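Local coordinates for collagen adhesin protein (Enterococcus faecalis, PDB 2Z1P), which probably binds collagen as a cell-wall-anchored adhesin of the MSCRAMM type, taking hold of its ligand in the manner of the Collagen Hug model, at residues A[160-165]-A[293-298]; A[193-198]-A[238-243]; A[199-204]-A[262-267]. All blocks are in the same frame, centred on the assembly; numbering follows the deposited sequence.

Interaction 1: A[160-165]-A[293-298]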
loop_
_atom_site.group_PDB
_atom_site.type_symbol
_atom_site.label_atom_id
_atom_site.label_comp_id
_atom_site.label_asym_id
_atom_site.label_seq_id
_atom_site.Cartn_x
_atom_site.Cartn_y
_atom_site.Cartn_z
ATOM N N PHE A 160 -1.710 -18.730 -12.726
ATOM C CA PHE A 160 -2.042 -18.119 -11.448
ATOM C C PHE A 160 -0.967 -17.196 -10.885
ATOM O O PHE A 160 0.202 -17.571 -10.776
ATOM C CB PHE A 160 -2.356 -19.204 -10.414
ATOM C CG PHE A 160 -2.525 -18.684 -9.013
ATOM C CD1 PHE A 160 -1.436 -18.593 -8.147
ATOM C CD2 PHE A 160 -3.775 -18.286 -8.557
ATOM C CE1 PHE A 160 -1.594 -18.115 -6.844
ATOM C CE2 PHE A 160 -3.939 -17.805 -7.250
ATOM C CZ PHE A 160 -2.848 -17.721 -6.396
ATOM N N TYR A 161 -1.375 -15.984 -10.529
ATOM C CA TYR A 161 -0.466 -15.036 -9.916
ATOM C C TYR A 161 -1.232 -14.241 -8.872
ATOM O O TYR A 161 -2.459 -14.195 -8.886
ATOM C CB TYR A 161 0.178 -14.117 -10.955
ATOM C CG TYR A 161 -0.756 -13.183 -11.680
ATOM C CD1 TYR A 161 -1.633 -13.649 -12.654
ATOM C CD2 TYR A 161 -0.726 -11.816 -11.422
ATOM C CE1 TYR A 161 -2.452 -12.767 -13.360
ATOM C CE2 TYR A 161 -1.539 -10.928 -12.118
ATOM C CZ TYR A 161 -2.397 -11.403 -13.085
ATOM O OH TYR A 161 -3.176 -10.504 -13.780
ATOM N N LYS A 162 -0.489 -13.621 -7.964
ATOM C CA LYS A 162 -1.056 -12.844 -6.875
ATOM C C LYS A 162 -0.390 -11.473 -6.721
ATOM O O LYS A 162 0.830 -11.381 -6.632
ATOM C CB LYS A 162 -0.888 -13.659 -5.601
ATOM C CG LYS A 162 -1.010 -12.895 -4.302
ATOM C CD LYS A 162 -0.641 -13.826 -3.165
ATOM C CE LYS A 162 -0.755 -13.162 -1.828
ATOM N NZ LYS A 162 -2.156 -12.906 -1.438
ATOM N N VAL A 163 -1.184 -10.408 -6.694
ATOM C CA VAL A 163 -0.635 -9.061 -6.533
ATOM C C VAL A 163 -1.325 -8.326 -5.408
ATOM O O VAL A 163 -2.332 -8.785 -4.865
ATOM C CB VAL A 163 -0.838 -8.209 -7.775
ATOM C CG1 VAL A 163 0.120 -8.624 -8.853
ATOM C CG2 VAL A 163 -2.272 -8.355 -8.253
ATOM N N GLY A 164 -0.781 -7.163 -5.076
ATOM C CA GLY A 164 -1.365 -6.358 -4.023
ATOM C C GLY A 164 -0.788 -4.959 -3.947
ATOM O O GLY A 164 0.241 -4.671 -4.555
ATOM N N ASP A 165 -1.471 -4.086 -3.215
ATOM C CA ASP A 165 -1.031 -2.705 -3.010
ATOM C C ASP A 165 -1.558 -2.278 -1.650
ATOM O O ASP A 165 -1.929 -3.121 -0.840
ATOM C CB ASP A 165 -1.597 -1.780 -4.084
ATOM C CG ASP A 165 -3.095 -1.898 -4.217
ATOM O OD1 ASP A 165 -3.743 -2.460 -3.308
ATOM O OD2 ASP A 165 -3.625 -1.423 -5.240
ATOM N N ASN A 293 4.899 -19.023 -4.133
ATOM C CA ASN A 293 5.633 -17.783 -4.252
ATOM C C ASN A 293 5.172 -16.843 -3.168
ATOM O O ASN A 293 4.205 -17.133 -2.459
ATOM C CB ASN A 293 5.386 -17.172 -5.628
ATOM C CG ASN A 293 6.277 -15.989 -5.906
ATOM O OD1 ASN A 293 7.434 -15.968 -5.503
ATOM N ND2 ASN A 293 5.750 -15.003 -6.615
ATOM N N THR A 294 5.874 -15.721 -3.043
ATOM C CA THR A 294 5.561 -14.700 -2.050
ATOM C C THR A 294 5.417 -13.344 -2.716
ATOM O O THR A 294 6.344 -12.869 -3.366
ATOM C CB THR A 294 6.672 -14.583 -1.002
ATOM O OG1 THR A 294 6.765 -15.803 -0.266
ATOM C CG2 THR A 294 6.381 -13.448 -0.041
ATOM N N SER A 295 4.257 -12.721 -2.549
ATOM C CA SER A 295 3.998 -11.411 -3.130
ATOM C C SER A 295 4.415 -10.343 -2.163
ATOM O O SER A 295 4.278 -10.498 -0.954
ATOM C CB SER A 295 2.516 -11.229 -3.435
ATOM O OG SER A 295 2.147 -11.970 -4.576
ATOM N N GLN A 296 4.909 -9.242 -2.703
ATOM C CA GLN A 296 5.334 -8.132 -1.872
ATOM C C GLN A 296 4.495 -6.897 -2.150
ATOM O O GLN A 296 3.928 -6.746 -3.232
ATOM C CB GLN A 296 6.793 -7.805 -2.156
ATOM C CG GLN A 296 7.747 -8.928 -1.855
ATOM C CD GLN A 296 8.637 -8.610 -0.680
ATOM O OE1 GLN A 296 9.554 -9.365 -0.369
ATOM N NE2 GLN A 296 8.374 -7.488 -0.017
ATOM N N VAL A 297 4.407 -6.025 -1.159
ATOM C CA VAL A 297 3.689 -4.765 -1.301
ATOM C C VAL A 297 4.517 -3.778 -0.497
ATOM O O VAL A 297 4.621 -3.905 0.721
ATOM C CB VAL A 297 2.255 -4.811 -0.710
ATOM C CG1 VAL A 297 1.630 -3.416 -0.768
ATOM C CG2 VAL A 297 1.391 -5.793 -1.482
ATOM N N LYS A 298 5.139 -2.818 -1.172
ATOM C CA LYS A 298 5.951 -1.829 -0.472
ATOM C C LYS A 298 5.105 -1.007 0.494
ATOM O O LYS A 298 3.999 -0.572 0.170
ATOM C CB LYS A 298 6.641 -0.894 -1.465
ATOM C CG LYS A 298 8.043 -1.318 -1.870
ATOM C CD LYS A 298 8.728 -0.216 -2.694
ATOM C CE LYS A 298 8.832 1.122 -1.929
ATOM N NZ LYS A 298 9.456 2.237 -2.727
#

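Interaction 2: A[193-198]-A[238-243]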
loop_
_atom_site.group_PDB
_atom_site.type_symbol
_atom_site.label_atom_id
_atom_site.label_comp_id
_atom_site.label_asym_id
_atom_site.label_seq_id
_atom_site.Cartn_x
_atom_site.Cartn_y
_atom_site.Cartn_z
ATOM N N ALA A 193 -3.113 -22.874 -0.894
ATOM C CA ALA A 193 -2.838 -22.829 0.529
ATOM C C ALA A 193 -2.211 -21.453 0.747
ATOM O O ALA A 193 -1.114 -21.179 0.266
ATOM C CB ALA A 193 -1.874 -23.928 0.902
ATOM N N ASP A 194 -2.910 -20.572 1.447
ATOM C CA ASP A 194 -2.372 -19.243 1.647
ATOM C C ASP A 194 -1.953 -18.996 3.087
ATOM O O ASP A 194 -2.698 -19.264 4.031
ATOM C CB ASP A 194 -3.399 -18.199 1.193
ATOM C CG ASP A 194 -2.787 -16.816 0.987
ATOM O OD1 ASP A 194 -2.199 -16.276 1.949
ATOM O OD2 ASP A 194 -2.900 -16.261 -0.128
ATOM N N ARG A 195 -0.733 -18.497 3.227
ATOM C CA ARG A 195 -0.145 -18.188 4.512
ATOM C C ARG A 195 0.277 -16.723 4.403
ATOM O O ARG A 195 1.247 -16.397 3.723
ATOM C CB ARG A 195 1.064 -19.105 4.759
ATOM C CG ARG A 195 0.728 -20.592 4.786
ATOM C CD ARG A 195 -0.070 -21.019 6.014
ATOM N NE ARG A 195 -0.300 -22.466 5.994
ATOM C CZ ARG A 195 -1.182 -23.075 5.194
ATOM N NH1 ARG A 195 -1.920 -22.364 4.331
ATOM N NH2 ARG A 195 -1.393 -24.385 5.312
ATOM N N GLN A 196 -0.476 -15.841 5.050
ATOM C CA GLN A 196 -0.182 -14.412 5.000
ATOM C C GLN A 196 1.053 -14.050 5.798
ATOM O O GLN A 196 1.361 -14.682 6.809
ATOM C CB GLN A 196 -1.357 -13.606 5.523
ATOM C CG GLN A 196 -1.322 -12.166 5.116
ATOM C CD GLN A 196 -2.676 -11.528 5.254
ATOM O OE1 GLN A 196 -3.109 -11.195 6.355
ATOM N NE2 GLN A 196 -3.368 -11.377 4.135
ATOM N N GLY A 197 1.761 -13.027 5.341
ATOM C CA GLY A 197 2.966 -12.610 6.031
ATOM C C GLY A 197 2.629 -11.862 7.295
ATOM O O GLY A 197 1.454 -11.683 7.604
ATOM N N SER A 198 3.649 -11.403 8.013
ATOM C CA SER A 198 3.444 -10.680 9.265
ATOM C C SER A 198 2.953 -9.248 9.109
ATOM O O SER A 198 2.998 -8.663 8.019
ATOM C CB SER A 198 4.734 -10.677 10.091
ATOM O OG SER A 198 5.788 -10.032 9.397
ATOM N N ASP A 238 -6.155 -17.152 11.674
ATOM C CA ASP A 238 -6.719 -15.825 11.459
ATOM C C ASP A 238 -5.982 -15.094 10.343
ATOM O O ASP A 238 -6.413 -14.030 9.901
ATOM C CB ASP A 238 -6.655 -14.990 12.743
ATOM C CG ASP A 238 -7.810 -15.275 13.687
ATOM O OD1 ASP A 238 -7.592 -15.964 14.705
ATOM O OD2 ASP A 238 -8.941 -14.812 13.407
ATOM N N ASN A 239 -4.866 -15.672 9.905
ATOM C CA ASN A 239 -4.055 -15.094 8.842
ATOM C C ASN A 239 -3.628 -16.169 7.854
ATOM O O ASN A 239 -2.655 -15.988 7.124
ATOM C CB ASN A 239 -2.806 -14.432 9.421
ATOM C CG ASN A 239 -3.122 -13.174 10.204
ATOM O OD1 ASN A 239 -2.288 -12.681 10.969
ATOM N ND2 ASN A 239 -4.323 -12.637 10.011
ATOM N N ASP A 240 -4.351 -17.287 7.838
ATOM C CA ASP A 240 -4.052 -18.400 6.938
ATOM C C ASP A 240 -5.331 -19.055 6.434
ATOM O O ASP A 240 -6.269 -19.276 7.199
ATOM C CB ASP A 240 -3.216 -19.458 7.655
ATOM C CG ASP A 240 -1.784 -19.026 7.878
ATOM O OD1 ASP A 240 -1.070 -19.722 8.636
ATOM O OD2 ASP A 240 -1.366 -18.005 7.296
ATOM N N PHE A 241 -5.368 -19.362 5.143
ATOM C CA PHE A 241 -6.533 -20.016 4.580
ATOM C C PHE A 241 -6.177 -20.942 3.428
ATOM O O PHE A 241 -5.070 -20.891 2.894
ATOM C CB PHE A 241 -7.593 -18.980 4.157
ATOM C CG PHE A 241 -7.170 -18.045 3.030
ATOM C CD1 PHE A 241 -7.541 -18.306 1.704
ATOM C CD2 PHE A 241 -6.444 -16.879 3.300
ATOM C CE1 PHE A 241 -7.203 -17.425 0.668
ATOM C CE2 PHE A 241 -6.103 -15.995 2.268
ATOM C CZ PHE A 241 -6.486 -16.274 0.949
ATOM N N ASN A 242 -7.113 -21.825 3.101
ATOM C CA ASN A 242 -6.964 -22.776 2.005
ATOM C C ASN A 242 -8.136 -22.509 1.064
ATOM O O ASN A 242 -9.289 -22.493 1.487
ATOM C CB ASN A 242 -7.022 -24.223 2.511
ATOM C CG ASN A 242 -5.951 -24.529 3.537
ATOM O OD1 ASN A 242 -4.782 -24.192 3.357
ATOM N ND2 ASN A 242 -6.345 -25.185 4.617
ATOM N N LEU A 243 -7.845 -22.287 -0.210
ATOM C CA LEU A 243 -8.901 -21.998 -1.158
ATOM C C LEU A 243 -9.000 -23.053 -2.244
ATOM O O LEU A 243 -8.018 -23.357 -2.934
ATOM C CB LEU A 243 -8.662 -20.625 -1.777
ATOM C CG LEU A 243 -9.713 -20.157 -2.779
ATOM C CD1 LEU A 243 -11.103 -20.259 -2.164
ATOM C CD2 LEU A 243 -9.399 -18.727 -3.190
HETATM O O HOH W 1 0.766 -22.414 8.853
#

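Interaction 3: A[199-204]-A[262-267]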
loop_
_atom_site.group_PDB
_atom_site.type_symbol
_atom_site.label_atom_id
_atom_site.label_comp_id
_atom_site.label_asym_id
_atom_site.label_seq_id
_atom_site.Cartn_x
_atom_site.Cartn_y
_atom_site.Cartn_z
ATOM N N GLY A 199 2.478 -8.703 10.225
ATOM C CA GLY A 199 1.994 -7.339 10.269
ATOM C C GLY A 199 0.592 -7.118 9.755
ATOM O O GLY A 199 0.131 -5.977 9.734
ATOM N N GLN A 200 -0.098 -8.185 9.365
ATOM C CA GLN A 200 -1.443 -8.030 8.823
ATOM C C GLN A 200 -2.541 -8.751 9.572
ATOM O O GLN A 200 -2.286 -9.721 10.286
ATOM C CB GLN A 200 -1.464 -8.503 7.381
ATOM C CG GLN A 200 -0.308 -7.989 6.593
ATOM C CD GLN A 200 -0.323 -8.500 5.189
ATOM O OE1 GLN A 200 -1.284 -8.289 4.454
ATOM N NE2 GLN A 200 0.741 -9.185 4.801
ATOM N N GLN A 201 -3.768 -8.271 9.373
ATOM C CA GLN A 201 -4.957 -8.844 9.993
ATOM C C GLN A 201 -5.964 -9.244 8.935
ATOM O O GLN A 201 -6.671 -8.399 8.396
ATOM C CB GLN A 201 -5.604 -7.833 10.940
ATOM C CG GLN A 201 -5.336 -8.126 12.400
ATOM C CD GLN A 201 -5.863 -9.493 12.828
ATOM O OE1 GLN A 201 -5.384 -10.072 13.802
ATOM N NE2 GLN A 201 -6.862 -10.008 12.106
ATOM N N LEU A 202 -6.039 -10.532 8.644
ATOM C CA LEU A 202 -6.961 -11.008 7.624
ATOM C C LEU A 202 -8.408 -10.604 7.892
ATOM O O LEU A 202 -8.953 -10.908 8.950
ATOM C CB LEU A 202 -6.868 -12.529 7.506
ATOM C CG LEU A 202 -7.730 -13.169 6.419
ATOM C CD1 LEU A 202 -7.311 -12.658 5.052
ATOM C CD2 LEU A 202 -7.582 -14.674 6.488
ATOM N N ASN A 203 -9.021 -9.922 6.924
ATOM C CA ASN A 203 -10.411 -9.470 7.032
ATOM C C ASN A 203 -11.319 -10.542 6.440
ATOM O O ASN A 203 -11.770 -10.452 5.295
ATOM C CB ASN A 203 -10.600 -8.148 6.286
ATOM C CG ASN A 203 -9.674 -7.049 6.796
ATOM O OD1 ASN A 203 -9.632 -5.947 6.245
ATOM N ND2 ASN A 203 -8.928 -7.346 7.856
ATOM N N LYS A 204 -11.586 -11.558 7.246
ATOM C CA LYS A 204 -12.399 -12.690 6.839
ATOM C C LYS A 204 -13.660 -12.417 6.028
ATOM O O LYS A 204 -14.094 -13.281 5.274
ATOM C CB LYS A 204 -12.775 -13.533 8.065
ATOM C CG LYS A 204 -11.588 -14.041 8.903
ATOM C CD LYS A 204 -12.035 -15.111 9.915
ATOM C CE LYS A 204 -11.032 -15.282 11.044
ATOM N NZ LYS A 204 -9.641 -15.452 10.537
ATOM N N THR A 262 -5.788 -5.683 7.230
ATOM C CA THR A 262 -5.545 -4.429 7.917
ATOM C C THR A 262 -4.164 -4.430 8.555
ATOM O O THR A 262 -3.731 -5.433 9.128
ATOM C CB THR A 262 -6.628 -4.188 8.988
ATOM O OG1 THR A 262 -7.001 -5.439 9.586
ATOM C CG2 THR A 262 -7.861 -3.543 8.362
ATOM N N ILE A 263 -3.471 -3.304 8.431
ATOM C CA ILE A 263 -2.129 -3.154 8.983
ATOM C C ILE A 263 -2.157 -2.938 10.504
ATOM O O ILE A 263 -2.816 -2.017 10.992
ATOM C CB ILE A 263 -1.411 -1.973 8.305
ATOM C CG1 ILE A 263 -1.389 -2.174 6.779
ATOM C CG2 ILE A 263 -0.007 -1.862 8.835
ATOM C CD1 ILE A 263 -0.751 -1.036 6.010
ATOM N N THR A 264 -1.451 -3.781 11.255
ATOM C CA THR A 264 -1.442 -3.650 12.710
ATOM C C THR A 264 -0.398 -2.648 13.175
ATOM O O THR A 264 0.368 -2.121 12.364
ATOM C CB THR A 264 -1.147 -4.995 13.399
ATOM O OG1 THR A 264 0.123 -5.473 12.965
ATOM C CG2 THR A 264 -2.178 -6.027 13.038
ATOM N N GLU A 265 -0.374 -2.401 14.483
ATOM C CA GLU A 265 0.574 -1.478 15.079
ATOM C C GLU A 265 1.971 -1.954 14.698
ATOM O O GLU A 265 2.774 -1.187 14.175
ATOM C CB GLU A 265 0.383 -1.447 16.608
ATOM C CG GLU A 265 1.638 -1.129 17.415
ATOM C CD GLU A 265 2.035 0.335 17.355
ATOM O OE1 GLU A 265 3.223 0.626 17.612
ATOM O OE2 GLU A 265 1.164 1.187 17.065
ATOM N N ALA A 266 2.254 -3.227 14.941
ATOM C CA ALA A 266 3.563 -3.792 14.627
ATOM C C ALA A 266 3.853 -3.788 13.131
ATOM O O ALA A 266 5.005 -3.808 12.714
ATOM C CB ALA A 266 3.656 -5.218 15.175
ATOM N N GLY A 267 2.798 -3.733 12.329
ATOM C CA GLY A 267 2.962 -3.757 10.889
ATOM C C GLY A 267 3.375 -2.446 10.266
ATOM O O GLY A 267 4.351 -2.392 9.533
#

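Interaction 1: A[160-165]-A[293-298]
Lys162, Gly164 and Asp165 meet Ser295 and Val297 where strands 160-165 and 293-298 run nearly parallel, their axes 6.2 Å apart at closest approach and their directions differing by 16°. These are the edge strands of two different sheets of the Ig-like beta sandwich that forms the collagen-binding domain. They build no ladder with each other: their backbones pair instead with strands 172-179 and 272-281, so the contact closes one side of the sandwich mainly through side chains. The hydroxyl of Ser295 spans the gap: OG donates to Lys162 O at 2.5 Å, a length not to be pressed, arriving from well above the carbonyl plane. The aliphatic part of Lys162 runs alongside the same hydroxyl, with CG 3.3 Å from Ser295 OG. With CG anti to the backbone N (chi1 162°) the chain passes Ser295 into the interior, where a bend at its far end brings NZ to Asn275 OD1. Trp175 of strand 172-179 packs against Lys162, Ser295 and Val297 together. Asp165 leaves its backbone away from the neighbouring strand, and its carboxylate forms a salt bridge with Arg174. Gly164 presents bare backbone to Val297, whose two methyls rest on successive residues: CG2 lies 3.4 Å from Gly164 C, and CG1 lies 3.5 Å from Asp165 C.

Interaction 2: A[193-198]-A[238-243]
Asp194 and Phe241 form the hydrogen-bonded pair between antiparallel strands 193-196 and 240-243, whose axes come within 4.7 Å at an angle of 160°, with Ala193-Asn242 and Arg195-Asp240 as the flanking non-hydrogen-bonded pairs. The bond from Asp194 N to Phe241 O measures 2.6 Å, and Phe241 N returns one to Asp194 O. At the last residue of strand 193-196, Gln196 N donates to Asn239 O (3.0 Å), just ahead of the partner strand. On the inward face Phe241 holds CG between its backbone N and carbonyl carbon (chi1 65°), which lays the ring alongside Asp194, one face against its CB. A CH-pi contact results: Asp194 CB sits over the centre of the ring, 3.7 Å from the centroid of Phe241, and the carboxylate stacks only 10° from the ring plane. Phe207 and Tyr259 of the opposing sheet meet this ring edge-to-face, and Asn275 donates to Asp194 OD1, so the buried acid has a polar partner beside its aromatic one. The face bearing Arg195 and Asp240 is more polar and more exposed. Arg195 bends at chi2 and crosses Asp240 at about a right angle, bringing its CD to 3.1 Å from Asp240 OD1. Arg195 NE and Asp240 OD1, 3.9 Å apart, make a long salt bridge in which the oxygen stands well out of the guanidinium plane; attraction of charge acts there without a directed N-H. A water links the two, accepting weakly from NE and donating to OD1. Guanidinium atom NH1 makes a weak bond to Asp194 O. One face thus packs on the opposing sheet through Phe241 and the other carries Arg195 and Asp240, the two-faced pattern of a beta-sandwich sheet, here in the collagen-binding domain.

Interaction 3: A[199-204]-A[262-267]
The Asn203 amide crosses the side chain of Thr262 at about a right angle, with Asn203 OD1 3.7 Å from Thr262 CG2; the same oxygen accepts from Thr260 OG1, which helps to fix the rotation of the amide. The flat peptide group of Gln201 is gripped twice at its carbonyl. Thr262 OG1 lies in the carbonyl plane, on a lone pair of Gln201 O at 3.2 Å, whereas Thr262 N approaches the same oxygen from 35° out of that plane, at 3.1 Å. The hydroxyl gets there because it stands between the backbone N and carbonyl carbon of Thr262 (chi1 36°), a rotation that also presses OG1 to 3.1 Å from Gln201 CB. Gln201 N completes this antiparallel hydrogen-bonded pair by donating to Thr262 O. Beyond the bridge Gln201 bends at chi2 and crosses Thr264, CG touching Thr264 CG2 at 3.8 Å. Just before strand 200-212 and just after 254-263, Thr264 N gives Gly199 O an almost straight bond of 3.1 Å (175° at the hydrogen), supplemented by a weak one from Thr264 OG1. The chain then turns through Glu265 and Ala266, and Gly267 comes back to Gly199, their CA atoms 3.8 Å apart; two glycines meeting here let the backbones lie this close, and the positive phi of Gly199 suits its residue type. Gln200 and Ile263, the non-hydrogen-bonded pair, face the other way, toward Phe273 of the opposing sheet, and Gln200 OE1 accepts from Trp175 NE1. Strands 200-212 and 254-263 are thus joined at one end of the two strands, within the five-stranded sheet, with strand 172-179 flanking 254-263 and strand 217-221 flanking 200-212.

All three contacts belong to one beta sandwich and are partly buried. Interactions 2 and 3 are backbone ladders, each inside a different sheet, while interaction 1 joins the edges of those sheets through a hydroxyl and methyl packing. Buried parts are Lys162, Ser295 and Val297 in interaction 1 and Asp194, Gln196 and Phe241 in interaction 2; the touching residues of interaction 3 are partly exposed apart from Gln200 and Gly267. Interactions 1 and 2 touch inside, where Lys162 NZ and Asp194 OD2 form a long, weak ion pair; interactions 2 and 3 share the Asp238-Lys204 salt bridge. A carboxylate side chain packed on a buried phenylalanine face marks interaction 2, threonine hydroxyls and glycines interaction 3.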